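Local coordinates for protein homocysteine S-methyltransferase (Escherichia coli, PDB 5DMM) that transfers a methyl group from S-methylmethionine, or less efficiently from S-adenosylmethionine, to homocysteine with the help of zinc, yielding methionine, at residues A178-L183 and A214-Y219; F193-T196 and H202-D205; D57-G62 and L116-S121. All blocks are in the same frame, centred on the assembly; numbering follows the deposited sequence.

Contact 1 of 3, residues A178-L183 and A214-Y219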
loop_
_atom_site.group_PDB
_atom_site.type_symbol
_atom_site.label_atom_id
_atom_site.label_comp_id
_atom_site.label_asym_id
_atom_site.label_seq_id
_atom_site.Cartn_x
_atom_site.Cartn_y
_atom_site.Cartn_z
ATOM N N ALA A 178 10.169 6.071 12.843
ATOM C CA ALA A 178 9.049 6.678 13.568
ATOM C C ALA A 178 7.776 5.859 13.402
ATOM O O ALA A 178 7.037 5.609 14.366
ATOM C CB ALA A 178 8.820 8.107 13.090
ATOM N N LEU A 179 7.537 5.413 12.176
ATOM C CA LEU A 179 6.370 4.595 11.858
ATOM C C LEU A 179 6.419 3.203 12.507
ATOM O O LEU A 179 5.405 2.714 13.000
ATOM C CB LEU A 179 6.244 4.465 10.333
ATOM C CG LEU A 179 4.881 4.321 9.665
ATOM C CD1 LEU A 179 3.911 5.363 10.159
ATOM C CD2 LEU A 179 5.032 4.435 8.139
ATOM N N ALA A 180 7.580 2.556 12.499
ATOM C CA ALA A 180 7.710 1.255 13.155
ATOM C C ALA A 180 7.494 1.405 14.661
ATOM O O ALA A 180 6.838 0.571 15.295
ATOM C CB ALA A 180 9.079 0.631 12.868
ATOM N N GLU A 181 8.038 2.476 15.226
ATOM C CA GLU A 181 7.820 2.781 16.641
ATOM C C GLU A 181 6.334 3.004 16.944
ATOM O O GLU A 181 5.789 2.460 17.904
ATOM C CB GLU A 181 8.621 4.019 17.051
ATOM C CG GLU A 181 10.115 3.783 17.215
ATOM C CD GLU A 181 10.461 3.153 18.553
ATOM O OE1 GLU A 181 10.313 3.841 19.597
ATOM O OE2 GLU A 181 10.884 1.970 18.557
ATOM N N LEU A 182 5.695 3.817 16.112
ATOM C CA LEU A 182 4.266 4.106 16.246
ATOM C C LEU A 182 3.398 2.841 16.295
ATOM O O LEU A 182 2.463 2.749 17.092
ATOM C CB LEU A 182 3.807 5.009 15.099
ATOM C CG LEU A 182 2.316 5.369 15.087
ATOM C CD1 LEU A 182 1.901 6.054 16.390
ATOM C CD2 LEU A 182 1.996 6.263 13.898
ATOM N N LEU A 183 3.701 1.864 15.446
ATOM C CA LEU A 183 2.883 0.658 15.370
ATOM C C LEU A 183 2.886 -0.162 16.656
ATOM O O LEU A 183 1.916 -0.858 16.939
ATOM C CB LEU A 183 3.339 -0.237 14.198
ATOM C CG LEU A 183 3.035 0.405 12.845
ATOM C CD1 LEU A 183 3.290 -0.586 11.725
ATOM C CD2 LEU A 183 1.610 0.935 12.801
ATOM N N ALA A 214 17.612 -4.214 8.673
ATOM C CA ALA A 214 18.105 -4.490 10.019
ATOM C C ALA A 214 17.225 -3.803 11.060
ATOM O O ALA A 214 16.872 -4.397 12.082
ATOM C CB ALA A 214 19.557 -4.046 10.160
ATOM N N LEU A 215 16.852 -2.559 10.787
ATOM C CA LEU A 215 15.983 -1.834 11.702
ATOM C C LEU A 215 14.637 -2.541 11.859
ATOM O O LEU A 215 14.216 -2.854 12.974
ATOM C CB LEU A 215 15.761 -0.404 11.220
ATOM C CG LEU A 215 14.659 0.297 12.020
ATOM C CD1 LEU A 215 15.256 0.998 13.223
ATOM C CD2 LEU A 215 13.849 1.252 11.141
ATOM N N LEU A 216 13.981 -2.807 10.731
ATOM C CA LEU A 216 12.640 -3.382 10.742
ATOM C C LEU A 216 12.594 -4.827 11.230
ATOM O O LEU A 216 11.540 -5.297 11.659
ATOM C CB LEU A 216 12.020 -3.289 9.345
ATOM C CG LEU A 216 11.781 -1.842 8.916
ATOM C CD1 LEU A 216 11.288 -1.777 7.474
ATOM C CD2 LEU A 216 10.785 -1.157 9.858
ATOM N N ALA A 217 13.723 -5.540 11.178
ATOM C CA ALA A 217 13.759 -6.918 11.659
ATOM C C ALA A 217 13.449 -7.015 13.150
ATOM O O ALA A 217 12.983 -8.049 13.626
ATOM C CB ALA A 217 15.104 -7.544 11.367
ATOM N N GLY A 218 13.707 -5.934 13.880
ATOM C CA GLY A 218 13.422 -5.875 15.304
ATOM C C GLY A 218 11.974 -5.567 15.667
ATOM O O GLY A 218 11.649 -5.458 16.844
ATOM N N TYR A 219 11.111 -5.420 14.661
ATOM C CA TYR A 219 9.686 -5.155 14.874
ATOM C C TYR A 219 8.822 -6.261 14.263
ATOM O O TYR A 219 8.567 -6.247 13.062
ATOM C CB TYR A 219 9.282 -3.807 14.260
ATOM C CG TYR A 219 10.003 -2.610 14.839
ATOM C CD1 TYR A 219 9.447 -1.870 15.879
ATOM C CD2 TYR A 219 11.239 -2.219 14.348
ATOM C CE1 TYR A 219 10.106 -0.778 16.408
ATOM C CE2 TYR A 219 11.900 -1.127 14.871
ATOM C CZ TYR A 219 11.330 -0.413 15.901
ATOM O OH TYR A 219 11.994 0.668 16.428
#

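Contact 2 of 3, residues F193-T196 and H202-D205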
loop_
_atom_site.group_PDB
_atom_site.type_symbol
_atom_site.label_atom_id
_atom_site.label_comp_id
_atom_site.label_asym_id
_atom_site.label_seq_id
_atom_site.Cartn_x
_atom_site.Cartn_y
_atom_site.Cartn_z
ATOM N N PHE A 193 5.936 -2.836 4.943
ATOM C CA PHE A 193 6.633 -1.595 4.647
ATOM C C PHE A 193 7.222 -1.713 3.250
ATOM O O PHE A 193 8.040 -2.608 2.986
ATOM C CB PHE A 193 7.753 -1.324 5.666
ATOM C CG PHE A 193 7.282 -0.688 6.959
ATOM C CD1 PHE A 193 6.229 -1.233 7.686
ATOM C CD2 PHE A 193 7.922 0.433 7.467
ATOM C CE1 PHE A 193 5.801 -0.644 8.890
ATOM C CE2 PHE A 193 7.504 1.024 8.674
ATOM C CZ PHE A 193 6.444 0.482 9.382
ATOM N N SER A 194 6.796 -0.824 2.364
ATOM C CA SER A 194 7.289 -0.823 0.999
ATOM C C SER A 194 7.926 0.525 0.675
ATOM O O SER A 194 7.405 1.570 1.067
ATOM C CB SER A 194 6.153 -1.152 0.035
ATOM O OG SER A 194 6.612 -1.112 -1.307
ATOM N N PHE A 195 9.045 0.480 -0.050
ATOM C CA PHE A 195 9.965 1.608 -0.206
ATOM C C PHE A 195 10.110 2.101 -1.639
ATOM O O PHE A 195 9.949 1.323 -2.590
ATOM C CB PHE A 195 11.364 1.215 0.299
ATOM C CG PHE A 195 11.344 0.437 1.577
ATOM C CD1 PHE A 195 10.854 1.013 2.739
ATOM C CD2 PHE A 195 11.801 -0.866 1.616
ATOM C CE1 PHE A 195 10.821 0.301 3.919
ATOM C CE2 PHE A 195 11.773 -1.587 2.800
ATOM C CZ PHE A 195 11.278 -1.002 3.950
ATOM N N THR A 196 10.449 3.383 -1.793
ATOM C CA THR A 196 10.985 3.874 -3.066
ATOM C C THR A 196 12.509 3.951 -2.957
ATOM O O THR A 196 13.061 4.104 -1.857
ATOM C CB THR A 196 10.425 5.251 -3.479
ATOM O OG1 THR A 196 10.783 6.240 -2.507
ATOM C CG2 THR A 196 8.921 5.183 -3.637
ATOM N N HIS A 202 19.689 1.199 -2.313
ATOM C CA HIS A 202 19.542 2.353 -1.430
ATOM C C HIS A 202 18.135 2.921 -1.448
ATOM O O HIS A 202 17.523 3.042 -2.498
ATOM C CB HIS A 202 20.540 3.461 -1.805
ATOM C CG HIS A 202 21.976 3.064 -1.641
ATOM N ND1 HIS A 202 22.708 2.480 -2.656
ATOM C CD2 HIS A 202 22.813 3.159 -0.582
ATOM C CE1 HIS A 202 23.932 2.231 -2.226
ATOM N NE2 HIS A 202 24.023 2.636 -0.970
ATOM N N LEU A 203 17.643 3.273 -0.265
ATOM C CA LEU A 203 16.450 4.103 -0.120
ATOM C C LEU A 203 16.579 5.383 -0.926
ATOM O O LEU A 203 17.691 5.827 -1.190
ATOM C CB LEU A 203 16.235 4.469 1.351
ATOM C CG LEU A 203 15.190 3.774 2.218
ATOM C CD1 LEU A 203 14.863 4.666 3.432
ATOM C CD2 LEU A 203 13.946 3.468 1.424
ATOM N N SER A 204 15.449 6.000 -1.278
ATOM C CA SER A 204 15.456 7.287 -1.967
ATOM C C SER A 204 16.324 8.332 -1.246
ATOM O O SER A 204 17.022 9.106 -1.901
ATOM C CB SER A 204 14.029 7.828 -2.120
ATOM O OG SER A 204 13.274 7.058 -3.044
ATOM N N ASP A 205 16.296 8.341 0.088
ATOM C CA ASP A 205 17.072 9.322 0.862
ATOM C C ASP A 205 18.550 8.953 1.036
ATOM O O ASP A 205 19.289 9.670 1.708
ATOM C CB ASP A 205 16.442 9.551 2.239
ATOM C CG ASP A 205 16.646 8.385 3.205
ATOM O OD1 ASP A 205 17.209 7.338 2.823
ATOM O OD2 ASP A 205 16.219 8.512 4.371
#

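Contact 3 of 3, residues D57-G62 and L116-S121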
loop_
_atom_site.group_PDB
_atom_site.type_symbol
_atom_site.label_atom_id
_atom_site.label_comp_id
_atom_site.label_asym_id
_atom_site.label_seq_id
_atom_site.Cartn_x
_atom_site.Cartn_y
_atom_site.Cartn_z
ATOM N N ASP A 57 -13.983 -4.744 -8.785
ATOM C CA ASP A 57 -13.305 -5.017 -10.054
ATOM C C ASP A 57 -11.976 -5.765 -9.866
ATOM O O ASP A 57 -11.659 -6.732 -10.580
ATOM C CB ASP A 57 -13.052 -3.691 -10.769
ATOM C CG ASP A 57 -12.995 -3.828 -12.264
ATOM O OD1 ASP A 57 -12.485 -4.859 -12.763
ATOM O OD2 ASP A 57 -13.462 -2.885 -12.943
ATOM N N TYR A 58 -11.187 -5.305 -8.903
ATOM C CA TYR A 58 -9.892 -5.933 -8.660
ATOM C C TYR A 58 -10.043 -7.315 -8.020
ATOM O O TYR A 58 -9.296 -8.231 -8.360
ATOM C CB TYR A 58 -9.003 -5.032 -7.788
ATOM C CG TYR A 58 -8.256 -3.986 -8.593
ATOM C CD1 TYR A 58 -7.272 -4.367 -9.505
ATOM C CD2 TYR A 58 -8.522 -2.619 -8.437
ATOM C CE1 TYR A 58 -6.577 -3.444 -10.239
ATOM C CE2 TYR A 58 -7.821 -1.669 -9.184
ATOM C CZ TYR A 58 -6.853 -2.106 -10.095
ATOM O OH TYR A 58 -6.123 -1.222 -10.852
ATOM N N TYR A 59 -10.986 -7.480 -7.094
ATOM C CA TYR A 59 -11.201 -8.816 -6.530
ATOM C C TYR A 59 -11.626 -9.792 -7.640
ATOM O O TYR A 59 -11.226 -10.949 -7.636
ATOM C CB TYR A 59 -12.251 -8.797 -5.416
ATOM C CG TYR A 59 -11.815 -8.270 -4.049
ATOM C CD1 TYR A 59 -10.661 -8.735 -3.410
ATOM C CD2 TYR A 59 -12.596 -7.334 -3.380
ATOM C CE1 TYR A 59 -10.293 -8.262 -2.145
ATOM C CE2 TYR A 59 -12.238 -6.860 -2.112
ATOM C CZ TYR A 59 -11.081 -7.328 -1.506
ATOM O OH TYR A 59 -10.719 -6.868 -0.266
ATOM N N ARG A 60 -12.430 -9.314 -8.590
ATOM C CA ARG A 60 -12.844 -10.129 -9.730
ATOM C C ARG A 60 -11.656 -10.517 -10.602
ATOM O O ARG A 60 -11.602 -11.630 -11.121
ATOM C CB ARG A 60 -13.884 -9.397 -10.581
ATOM C CG ARG A 60 -15.259 -9.341 -9.965
ATOM C CD ARG A 60 -16.244 -8.630 -10.889
ATOM N NE ARG A 60 -17.611 -8.835 -10.431
ATOM C CZ ARG A 60 -18.594 -7.967 -10.611
ATOM N NH1 ARG A 60 -18.358 -6.820 -11.238
ATOM N NH2 ARG A 60 -19.812 -8.244 -10.163
ATOM N N ALA A 61 -10.702 -9.600 -10.749
ATOM C CA ALA A 61 -9.526 -9.836 -11.575
ATOM C C ALA A 61 -8.550 -10.815 -10.914
ATOM O O ALA A 61 -7.621 -11.307 -11.559
ATOM C CB ALA A 61 -8.832 -8.525 -11.880
ATOM N N GLY A 62 -8.752 -11.088 -9.629
ATOM C CA GLY A 62 -7.919 -12.049 -8.935
ATOM C C GLY A 62 -7.188 -11.519 -7.718
ATOM O O GLY A 62 -6.502 -12.284 -7.035
ATOM N N LEU A 116 -9.851 -13.154 1.627
ATOM C CA LEU A 116 -9.590 -11.864 0.990
ATOM C C LEU A 116 -9.263 -10.829 2.074
ATOM O O LEU A 116 -9.885 -10.811 3.142
ATOM C CB LEU A 116 -10.790 -11.398 0.153
ATOM C CG LEU A 116 -11.282 -12.303 -0.979
ATOM C CD1 LEU A 116 -12.433 -11.646 -1.719
ATOM C CD2 LEU A 116 -10.152 -12.644 -1.953
ATOM N N LEU A 117 -8.289 -9.971 1.796
ATOM C CA LEU A 117 -7.822 -9.001 2.774
ATOM C C LEU A 117 -8.127 -7.560 2.356
ATOM O O LEU A 117 -8.369 -7.272 1.169
ATOM C CB LEU A 117 -6.323 -9.165 2.999
ATOM C CG LEU A 117 -5.875 -10.534 3.526
ATOM C CD1 LEU A 117 -4.364 -10.609 3.582
ATOM C CD2 LEU A 117 -6.495 -10.803 4.890
ATOM N N VAL A 118 -8.134 -6.670 3.347
ATOM C CA VAL A 118 -8.171 -5.232 3.109
ATOM C C VAL A 118 -6.964 -4.589 3.803
ATOM O O VAL A 118 -6.786 -4.726 5.018
ATOM C CB VAL A 118 -9.476 -4.590 3.631
ATOM C CG1 VAL A 118 -9.442 -3.062 3.461
ATOM C CG2 VAL A 118 -10.692 -5.181 2.931
ATOM N N ALA A 119 -6.123 -3.907 3.040
ATOM C CA ALA A 119 -4.969 -3.245 3.628
ATOM C C ALA A 119 -5.193 -1.747 3.630
ATOM O O ALA A 119 -5.526 -1.176 2.595
ATOM C CB ALA A 119 -3.706 -3.595 2.866
ATOM N N GLY A 120 -4.991 -1.107 4.781
ATOM C CA GLY A 120 -5.154 0.340 4.866
ATOM C C GLY A 120 -3.909 1.060 4.370
ATOM O O GLY A 120 -2.815 0.866 4.908
ATOM N N SER A 121 -4.067 1.890 3.342
ATOM C CA SER A 121 -2.925 2.600 2.779
ATOM C C SER A 121 -2.415 3.709 3.701
ATOM O O SER A 121 -3.171 4.610 4.109
ATOM C CB SER A 121 -3.269 3.207 1.431
ATOM O OG SER A 121 -2.201 4.038 1.034
#

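Contact 1 of 3, residues A178-L183 and A214-Y219
Ala180 sets its methyl squarely over the Tyr219 ring, joining two neighbouring outer helices of the TIM barrel, 173-183 and 209-217, on the outside of the parallel sheet. The methyl carbon CB of Ala180 sits 3.7 Å from the centroid of the Tyr219 ring and only 2° off the ring normal, a CH-pi contact over the centre of the face, so CG, CD1, CD2, CE2 and CZ all lie at much the same distance beneath it. Tyr219 itself lies just past the end of its helix, in the turn where its backbone N is bonded to Leu216 O. With chi1 at -61°, its CG stands beside the backbone N and the ring is laid against helix 173-183. The same alanine methyl meets Leu216 from another direction: CB of Ala180 is 3.9 Å from Leu216 CD2. Leu179 and Leu183, from the same helix as Ala180, reach the strand beneath, 191-197, touching Phe193. The more solvent-exposed side of the contact is polar. The chain of Glu181 folds at chi2 and brings its carboxylate to the edge of the tyrosine ring, the two planes turned 80° apart. There Tyr219 OH donates to Glu181 OE2 at 2.7 Å, meeting that oxygen on its anti side.

Contact 2 of 3, residues F193-T196 and H202-D205
Thr196 turns OG1 into the crowded position between its backbone N and carbonyl carbon (chi1 62°), while Ser204 swings OG anti to its own carbonyl carbon (chi1 -70°), and the two hydroxyls meet: Thr196 OG1 and Ser204 OG are 2.7 Å apart. Alongside, the backbone closes the link: Ser204 N donates to Thr196 O at 3.1 Å, with an angle of 142° at the hydrogen. The threonine hydroxyl also has a hydrogen bond to Glu134 O, so this buried polar pair is tied into a second loop. All this happens where the barrel strand 191-197 runs out into the loop at its C-terminal end, the end that carries the active site in TIM barrels; the side chain of Thr196 is about 7 Å from a bound zinc ion, and as far from the bound homocysteine. The other half of the contact is apolar. Leu203 CD2 touches Phe195 CB at 3.6 Å and approaches the phenylalanine ring obliquely, and the same methyl lies 3.5 Å from Thr196 O. Both Phe195 and Leu203 continue onto Val212 of helix 209-217 and Ile176 of helix 173-183.

Contact 3 of 3, residues D57-G62 and L116-S121
Tyr59 carries its ring from helix 48-61 toward strand 117-122, and Leu116 lies over one face of it. The leucine methyl CD1 is 4.1 Å from the centroid of the Tyr59 ring, 22° off the normal, so the CH-pi contact is displaced toward the rim, where Leu116 CD1 comes within 3.8 Å of Tyr59 CD1. The two side chains run obliquely to each other, and Leu116 CB adds a touch on Tyr59 CE1 at 3.9 Å. A chi1 of -77° swings the tyrosine ring to the side of its own backbone N, and the hydroxyl then reaches the strand backbone. Tyr59 OH donates to Leu117 O at 2.8 Å; the carbonyl oxygen lies at the ring's edge, in its plane, yet the hydroxyl stands above the carbonyl plane by 46°. Val118 CG2 closes on the same hydroxyl, 3.6 Å from Tyr59 OH. This is helix-on-strand packing in the TIM barrel: Tyr59 also touches Ala66 of the adjacent strand 65-67 and Arg103 of helix 85-109. A phenylalanine in place of Tyr59 would probably keep the leucine packing but leave Leu117 O without its hydroxyl donor. The tyrosine thus joins helix to strand in two ways, with an apolar ring face against leucine and, in a buried setting, a hydroxyl whose proton is spent on a main-chain carbonyl.

Overall arrangement
From the N terminus, contact 3 comes first: helix 48-61 meets strand 117-122, closing a loop of 53 intervening residues that includes strand 65-67 and helix 85-109. That loop is complete before contact 1 opens on helix 173-183, which closes with the end of helix 209-217. Contact 2 is nested inside this second loop, joining strand 191-197 to the short strand 202-203. Contacts 1 and 2 pack directly, Leu216 CD1 lying 3.6 Å from Phe195 CZ, so the two outer helices pack onto the barrel strand between them in sequence. Contact 3 lies on the opposite side of the chain's centre, touching neither, although contacts 2 and 3 reach the same barrel sheet.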